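Geranylgeranyl pyrophosphate synthetase (Pyrococcus horikoshii, PDB 1WY0) probably builds C20 geranylgeranyl diphosphate by condensing isopentenyl diphosphate with shorter allylic diphosphates, as prenyltransferases of the polyprenyl synthetase family do. Local coordinates at residues 20-23 with 24-28; 29-32 with 33-36; 71-74 with 75-79. All coordinates share one frame; numbering follows the deposited sequence.

Interaction 1 (20-23 with 24-28)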
loop_
_atom_site.group_PDB
_atom_site.type_symbol
_atom_site.label_atom_id
_atom_site.label_comp_id
_atom_site.label_asym_id
_atom_site.label_seq_id
_atom_site.Cartn_x
_atom_site.Cartn_y
_atom_site.Cartn_z
ATOM N N GLU A 20 10.129 -12.503 -15.850
ATOM C CA GLU A 20 9.056 -12.610 -16.828
ATOM C C GLU A 20 7.726 -12.412 -16.096
ATOM O O GLU A 20 6.868 -11.654 -16.539
ATOM C CB GLU A 20 9.079 -13.985 -17.506
ATOM C CG GLU A 20 10.251 -14.202 -18.468
ATOM C CD GLU A 20 10.216 -15.572 -19.130
ATOM O OE1 GLU A 20 10.229 -15.626 -20.383
ATOM O OE2 GLU A 20 10.162 -16.593 -18.402
ATOM N N LYS A 21 7.567 -13.083 -14.959
ATOM C CA LYS A 21 6.338 -12.974 -14.181
ATOM C C LYS A 21 6.094 -11.564 -13.659
ATOM O O LYS A 21 4.964 -11.073 -13.678
ATOM C CB LYS A 21 6.354 -13.966 -13.013
ATOM C CG LYS A 21 6.289 -15.418 -13.453
ATOM C CD LYS A 21 5.153 -15.644 -14.436
ATOM C CE LYS A 21 5.196 -17.048 -15.040
ATOM N NZ LYS A 21 4.129 -17.222 -16.070
ATOM N N ILE A 22 7.157 -10.913 -13.201
ATOM C CA ILE A 22 7.039 -9.560 -12.692
ATOM C C ILE A 22 6.488 -8.622 -13.751
ATOM O O ILE A 22 5.513 -7.910 -13.519
ATOM C CB ILE A 22 8.407 -9.007 -12.219
ATOM C CG1 ILE A 22 8.758 -9.597 -10.851
ATOM C CG2 ILE A 22 8.367 -7.480 -12.162
ATOM C CD1 ILE A 22 10.096 -9.162 -10.324
ATOM N N PHE A 23 7.104 -8.632 -14.924
ATOM C CA PHE A 23 6.673 -7.739 -15.982
ATOM C C PHE A 23 5.399 -8.113 -16.718
ATOM O O PHE A 23 4.947 -7.375 -17.588
ATOM C CB PHE A 23 7.832 -7.507 -16.948
ATOM C CG PHE A 23 8.942 -6.695 -16.339
ATOM C CD1 PHE A 23 8.706 -5.390 -15.916
ATOM C CD2 PHE A 23 10.198 -7.248 -16.128
ATOM C CE1 PHE A 23 9.695 -4.652 -15.289
ATOM C CE2 PHE A 23 11.199 -6.517 -15.499
ATOM C CZ PHE A 23 10.946 -5.215 -15.078
ATOM N N GLU A 24 4.807 -9.252 -16.380
ATOM C CA GLU A 24 3.552 -9.601 -17.019
ATOM C C GLU A 24 2.474 -9.072 -16.081
ATOM O O GLU A 24 1.331 -8.853 -16.484
ATOM C CB GLU A 24 3.420 -11.112 -17.233
ATOM C CG GLU A 24 2.931 -11.923 -16.055
ATOM C CD GLU A 24 2.659 -13.364 -16.454
ATOM O OE1 GLU A 24 3.478 -13.924 -17.218
ATOM O OE2 GLU A 24 1.637 -13.934 -16.007
ATOM N N LEU A 25 2.863 -8.857 -14.823
ATOM C CA LEU A 25 1.971 -8.303 -13.810
ATOM C C LEU A 25 1.981 -6.778 -13.949
ATOM O O LEU A 25 0.945 -6.133 -13.818
ATOM C CB LEU A 25 2.425 -8.700 -12.402
ATOM C CG LEU A 25 2.020 -10.075 -11.860
ATOM C CD1 LEU A 25 2.682 -10.296 -10.524
ATOM C CD2 LEU A 25 0.504 -10.161 -11.709
ATOM N N ILE A 26 3.155 -6.207 -14.204
ATOM C CA ILE A 26 3.265 -4.764 -14.383
ATOM C C ILE A 26 3.822 -4.462 -15.771
ATOM O O ILE A 26 4.994 -4.120 -15.941
ATOM C CB ILE A 26 4.152 -4.083 -13.288
ATOM C CG1 ILE A 26 5.547 -4.706 -13.236
ATOM C CG2 ILE A 26 3.500 -4.234 -11.920
ATOM C CD1 ILE A 26 6.464 -4.018 -12.241
ATOM N N PRO A 27 2.974 -4.606 -16.795
ATOM C CA PRO A 27 3.311 -4.328 -18.184
ATOM C C PRO A 27 3.090 -2.851 -18.529
ATOM O O PRO A 27 2.603 -2.059 -17.735
ATOM C CB PRO A 27 2.416 -5.206 -19.060
ATOM C CG PRO A 27 1.105 -5.268 -18.275
ATOM C CD PRO A 27 1.616 -5.120 -16.767
ATOM N N GLU A 28 3.510 -2.480 -19.753
ATOM C CA GLU A 28 3.320 -1.100 -20.193
ATOM C C GLU A 28 1.894 -0.864 -20.700
ATOM O O GLU A 28 1.596 -0.944 -21.885
ATOM C CB GLU A 28 4.326 -0.815 -21.310
ATOM C CG GLU A 28 5.678 -1.490 -21.068
ATOM C CD GLU A 28 6.540 -1.342 -22.301
ATOM O OE1 GLU A 28 6.375 -2.121 -23.230
ATOM O OE2 GLU A 28 7.385 -0.447 -22.320
#
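Two first torsions settle which groups meet where helix 3-25 ends: Glu24 holds CG between its own backbone N and carbonyl carbon (chi1 83°), turning its extended chain back beside Lys21, and Ile26 places CG1 likewise (chi1 56°), against the carbonyl of Ile22. Lys21 bends at chi2 and runs alongside Glu24, both side chains pointing the same way. Their salt bridge is long, 3.6 Å from Lys21 NZ to Glu24 OE1, and Lys21 CD lies almost as near to that oxygen, so the carboxylate rests against the methylenes as well as the ammonium group. Glu24 OE2 forms a further salt bridge with Arg127; two cations around one carboxylate probably favour its ionised form.

The backbone here illustrates how a helix runs out at its C-terminal end within the all-helical terpene synthase fold. Lys21 O accepts both Leu25 N and Glu24 N, each at 3.3 Å and from the same face of the carbonyl plane, with Glu24 N standing well above it. Ile22 O takes Ile26 N at 3.0 Å, in the carbonyl plane, and a weaker bond from Leu25 N. Ile26 is the first residue to leave helical geometry, and Pro27 has no N-H to return to Phe23 O. Leu25 O and Ile26 O find partners elsewhere, Lys120 and Arg39 respectively.

Apolar groups close the other flank. Ile22 CG2 sits 4.2 Å above the plane of the Phe23 ring, over its centre, and meets Ile26 CD1 at 4.0 Å. Ile26 O approaches the same ring at its edge, in plane, 3.9 Å from Phe23 CD1, while Pro42 and Leu43 also pack against this ring.

Interaction 2 (29-32 with 33-36); sequences KDPR and VLYE
The chain turns through a cis peptide bond before Pro31, which occupies the N-cap position of helix 32-40 and passes its carbonyl oxygen to Tyr35 N at 3.0 Å, in the carbonyl plane.

Lys29 and Tyr35 carry the side-chain contact. The lysine keeps CG between its backbone N and carbonyl carbon (chi1 58°), which sets that methylene over the tyrosine ring: the CH-pi contact measures 3.8 Å from Lys29 CG to the Tyr35 ring centroid and lies only 6° off the ring normal. Bends at chi2 and chi3 then carry the chain across the same face to the phenol, where Lys29 NZ makes a weak hydrogen bond of 3.4 Å to Tyr35 OH. The stronger partner of that hydroxyl is Glu151 of the second subunit, so the ring is fixed at its polar end from across the dimer. Pro31 adds apolar contacts, its CD lying 4.2 Å from Tyr35 CE2 and 4.3 Å from Leu34 CD2. On the outer side, Arg32 NH1 reaches back to Asp30 OD1 in a salt bridge of 3.0 Å. Leu34 packs on Ala154 of the second subunit, and Pro31 on its Glu151.

The arrangement is the start of a helix, with a cis-proline at the N-cap position, placed here at the subunit interface of a polyprenyl synthetase dimer.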
loop_
_atom_site.group_PDB
_atom_site.type_symbol
_atom_site.label_atom_id
_atom_site.label_comp_id
_atom_site.label_asym_id
_atom_site.label_seq_id
_atom_site.Cartn_x
_atom_site.Cartn_y
_atom_site.Cartn_z
ATOM N N LYS A 29 0.986 -0.600 -19.744
ATOM C CA LYS A 29 -0.413 -0.399 -20.106
ATOM C C LYS A 29 -1.005 0.829 -19.410
ATOM O O LYS A 29 -0.381 1.476 -18.578
ATOM C CB LYS A 29 -1.195 -1.650 -19.706
ATOM C CG LYS A 29 -1.078 -1.953 -18.211
ATOM C CD LYS A 29 -2.378 -2.507 -17.628
ATOM C CE LYS A 29 -2.203 -3.909 -17.035
ATOM N NZ LYS A 29 -3.340 -4.225 -16.172
ATOM N N ASP A 30 -2.245 1.166 -19.812
ATOM C CA ASP A 30 -2.895 2.341 -19.239
ATOM C C ASP A 30 -3.287 2.118 -17.777
ATOM O O ASP A 30 -3.849 1.100 -17.397
ATOM C CB ASP A 30 -4.142 2.648 -20.070
ATOM C CG ASP A 30 -3.830 3.769 -21.051
ATOM O OD1 ASP A 30 -3.210 3.477 -22.073
ATOM O OD2 ASP A 30 -4.208 4.908 -20.787
ATOM N N PRO A 31 -2.930 3.110 -16.938
ATOM C CA PRO A 31 -2.157 4.279 -17.337
ATOM C C PRO A 31 -0.643 4.021 -17.289
ATOM O O PRO A 31 -0.102 3.435 -16.361
ATOM C CB PRO A 31 -2.521 5.436 -16.411
ATOM C CG PRO A 31 -3.523 4.926 -15.384
ATOM C CD PRO A 31 -3.429 3.342 -15.594
ATOM N N ARG A 32 0.041 4.469 -18.364
ATOM C CA ARG A 32 1.464 4.169 -18.525
ATOM C C ARG A 32 2.335 4.884 -17.481
ATOM O O ARG A 32 3.224 4.302 -16.868
ATOM C CB ARG A 32 1.887 4.611 -19.928
ATOM C CG ARG A 32 1.883 3.467 -20.938
ATOM C CD ARG A 32 1.746 3.987 -22.371
ATOM N NE ARG A 32 1.776 2.877 -23.327
ATOM C CZ ARG A 32 0.593 2.439 -23.786
ATOM N NH1 ARG A 32 -0.526 3.009 -23.377
ATOM N NH2 ARG A 32 0.561 1.458 -24.687
ATOM N N VAL A 33 2.092 6.199 -17.333
ATOM C CA VAL A 33 2.875 6.956 -16.363
ATOM C C VAL A 33 2.921 6.250 -15.003
ATOM O O VAL A 33 3.913 6.267 -14.284
ATOM C CB VAL A 33 2.239 8.338 -16.214
ATOM C CG1 VAL A 33 0.857 8.213 -15.570
ATOM C CG2 VAL A 33 3.124 9.209 -15.344
ATOM N N LEU A 34 1.776 5.646 -14.649
ATOM C CA LEU A 34 1.715 4.879 -13.413
ATOM C C LEU A 34 2.507 3.576 -13.539
ATOM O O LEU A 34 3.189 3.144 -12.618
ATOM C CB LEU A 34 0.245 4.568 -13.123
ATOM C CG LEU A 34 0.077 3.549 -11.995
ATOM C CD1 LEU A 34 0.475 4.120 -10.633
ATOM C CD2 LEU A 34 -1.363 3.062 -11.854
ATOM N N TYR A 35 2.375 2.927 -14.712
ATOM C CA TYR A 35 2.977 1.600 -14.835
ATOM C C TYR A 35 4.481 1.669 -15.134
ATOM O O TYR A 35 5.236 0.744 -14.868
ATOM C CB TYR A 35 2.258 0.852 -15.959
ATOM C CG TYR A 35 1.139 0.051 -15.395
ATOM C CD1 TYR A 35 1.372 -1.246 -14.946
ATOM C CD2 TYR A 35 -0.144 0.591 -15.307
ATOM C CE1 TYR A 35 0.336 -1.993 -14.404
ATOM C CE2 TYR A 35 -1.183 -0.158 -14.773
ATOM C CZ TYR A 35 -0.947 -1.446 -14.329
ATOM O OH TYR A 35 -1.974 -2.196 -13.787
ATOM N N GLU A 36 4.927 2.796 -15.714
ATOM C CA GLU A 36 6.363 2.970 -15.903
ATOM C C GLU A 36 7.029 3.413 -14.602
ATOM O O GLU A 36 8.160 3.065 -14.290
ATOM C CB GLU A 36 6.583 4.020 -16.991
ATOM C CG GLU A 36 7.333 3.455 -18.197
ATOM C CD GLU A 36 8.403 2.499 -17.719
ATOM O OE1 GLU A 36 9.117 2.839 -16.787
ATOM O OE2 GLU A 36 8.517 1.417 -18.292
#

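Interaction 3 (71-74 with 75-79)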
loop_
_atom_site.group_PDB
_atom_site.type_symbol
_atom_site.label_atom_id
_atom_site.label_comp_id
_atom_site.label_asym_id
_atom_site.label_seq_id
_atom_site.Cartn_x
_atom_site.Cartn_y
_atom_site.Cartn_z
ATOM N N PRO A 71 4.710 -16.663 -5.674
ATOM C CA PRO A 71 4.858 -16.221 -4.285
ATOM C C PRO A 71 6.192 -15.502 -4.102
ATOM O O PRO A 71 6.324 -14.621 -3.253
ATOM C CB PRO A 71 4.791 -17.530 -3.504
ATOM C CG PRO A 71 3.818 -18.313 -4.301
ATOM C CD PRO A 71 4.282 -18.073 -5.718
ATOM N N ALA A 72 7.186 -15.896 -4.897
ATOM C CA ALA A 72 8.504 -15.272 -4.841
ATOM C C ALA A 72 8.370 -13.903 -5.500
ATOM O O ALA A 72 8.985 -12.932 -5.070
ATOM C CB ALA A 72 9.522 -16.109 -5.591
ATOM N N VAL A 73 7.561 -13.838 -6.549
ATOM C CA VAL A 73 7.335 -12.584 -7.246
ATOM C C VAL A 73 6.662 -11.596 -6.297
ATOM O O VAL A 73 7.000 -10.418 -6.275
ATOM C CB VAL A 73 6.452 -12.798 -8.496
ATOM C CG1 VAL A 73 5.977 -11.456 -9.053
ATOM C CG2 VAL A 73 7.246 -13.545 -9.562
ATOM N N ALA A 74 5.719 -12.097 -5.506
ATOM C CA ALA A 74 4.987 -11.284 -4.545
ATOM C C ALA A 74 5.977 -10.569 -3.642
ATOM O O ALA A 74 5.919 -9.351 -3.437
ATOM C CB ALA A 74 4.069 -12.174 -3.712
ATOM N N ILE A 75 6.897 -11.345 -3.101
ATOM C CA ILE A 75 7.905 -10.807 -2.218
ATOM C C ILE A 75 8.797 -9.762 -2.888
ATOM O O ILE A 75 9.152 -8.765 -2.261
ATOM C CB ILE A 75 8.748 -11.948 -1.617
ATOM C CG1 ILE A 75 7.872 -12.736 -0.635
ATOM C CG2 ILE A 75 9.997 -11.390 -0.927
ATOM C CD1 ILE A 75 8.640 -13.680 0.286
ATOM N N GLU A 76 9.153 -9.963 -4.155
ATOM C CA GLU A 76 10.002 -8.975 -4.825
ATOM C C GLU A 76 9.203 -7.713 -5.104
ATOM O O GLU A 76 9.754 -6.618 -5.129
ATOM C CB GLU A 76 10.576 -9.518 -6.135
ATOM C CG GLU A 76 11.530 -8.552 -6.863
ATOM C CD GLU A 76 12.789 -8.196 -6.068
ATOM O OE1 GLU A 76 12.959 -8.676 -4.932
ATOM O OE2 GLU A 76 13.629 -7.418 -6.586
ATOM N N LEU A 77 7.908 -7.866 -5.332
ATOM C CA LEU A 77 7.046 -6.717 -5.583
ATOM C C LEU A 77 6.904 -5.928 -4.279
ATOM O O LEU A 77 6.920 -4.701 -4.275
ATOM C CB LEU A 77 5.671 -7.177 -6.087
ATOM C CG LEU A 77 5.712 -7.702 -7.524
ATOM C CD1 LEU A 77 4.325 -8.177 -7.975
ATOM C CD2 LEU A 77 6.232 -6.587 -8.435
ATOM N N ILE A 78 6.783 -6.643 -3.171
ATOM C CA ILE A 78 6.655 -5.990 -1.878
ATOM C C ILE A 78 7.935 -5.237 -1.569
ATOM O O ILE A 78 7.891 -4.095 -1.126
ATOM C CB ILE A 78 6.364 -7.005 -0.755
ATOM C CG1 ILE A 78 4.884 -7.386 -0.791
ATOM C CG2 ILE A 78 6.726 -6.395 0.611
ATOM C CD1 ILE A 78 4.433 -8.303 0.322
ATOM N N HIS A 79 9.073 -5.870 -1.812
ATOM C CA HIS A 79 10.362 -5.231 -1.570
ATOM C C HIS A 79 10.463 -3.942 -2.395
ATOM O O HIS A 79 10.927 -2.912 -1.900
ATOM C CB HIS A 79 11.515 -6.176 -1.956
ATOM C CG HIS A 79 12.863 -5.510 -1.999
ATOM N ND1 HIS A 79 13.478 -4.987 -0.880
ATOM C CD2 HIS A 79 13.710 -5.280 -3.032
ATOM C CE1 HIS A 79 14.642 -4.465 -1.222
ATOM N NE2 HIS A 79 14.807 -4.630 -2.523
#
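Hydrogen bonds of the backbone come first, linking Pro71 to Ile75, Ala72 to Glu76, Val73 to Leu77 and Ala74 to Ile78 in the i to i+4 pattern of an alpha-helix. The first is weak, 3.3 Å from Pro71 O to Ile75 N; the last two are the shortest, as in Ala74 O to Ile78 N at 2.9 Å.

Among the apolar contacts, Val73 and Leu77 lie side by side, one turn apart. Val73 CG1, anti to the backbone N (chi1 168°), meets Leu77 CD1 at 3.8 Å, while Leu77 CG rests 3.3 Å from Val73 O, packing against the very carbonyl that its own N-H binds. This pair faces Leu25 of helix 3-25, and Leu77 also touches Leu117 and Ala121 of helix 107-126. On another flank Ile75 and Ile78 both reach Leu181 of helix 167-193. Cutting Leu77 back to an alanine is likely to open a gap beside Val73 CG1 and deprive Leu25 of part of its packing.

Helix 69-90 thus runs through the interior of the helical bundle of the terpene synthase fold, and it ends in the Asp-Asp-Ile-Met-Asp sequence, the first aspartate-rich motif of the family, which in relatives binds substrate diphosphate through magnesium.

The charged contact belongs to Glu76, buried though it is. With CG anti to the backbone N (chi1 -177°) and a bend at chi2, the chain leads its carboxylate away from segment 71-74, and OE2 forms a salt bridge with Arg48, which probably stabilises the buried charge.

How the interactions relate
The three contacts show how place in the fold sets chemistry. Interaction 3 is core, wholly buried, joined by backbone hydrogen bonds and one apolar side-chain pair, with Glu76 the buried charge; interactions 1 and 2 are partly buried and mix charge with packing. Interactions 1 and 3 join helix 3-25 to helix 69-90 directly: Leu25 CD1 comes within 3.7 Å of Leu77 CD1, and Lys21 CB within 3.6 Å of Val73 CG2. Interaction 1 ends one helix and interaction 2 begins the next, with Pro27 O 3.2 Å from Tyr35 CD1. Interactions 2 and 3 do not touch, their nearest atoms being about 10 Å apart. Of the three, interaction 2 alone meets the second subunit.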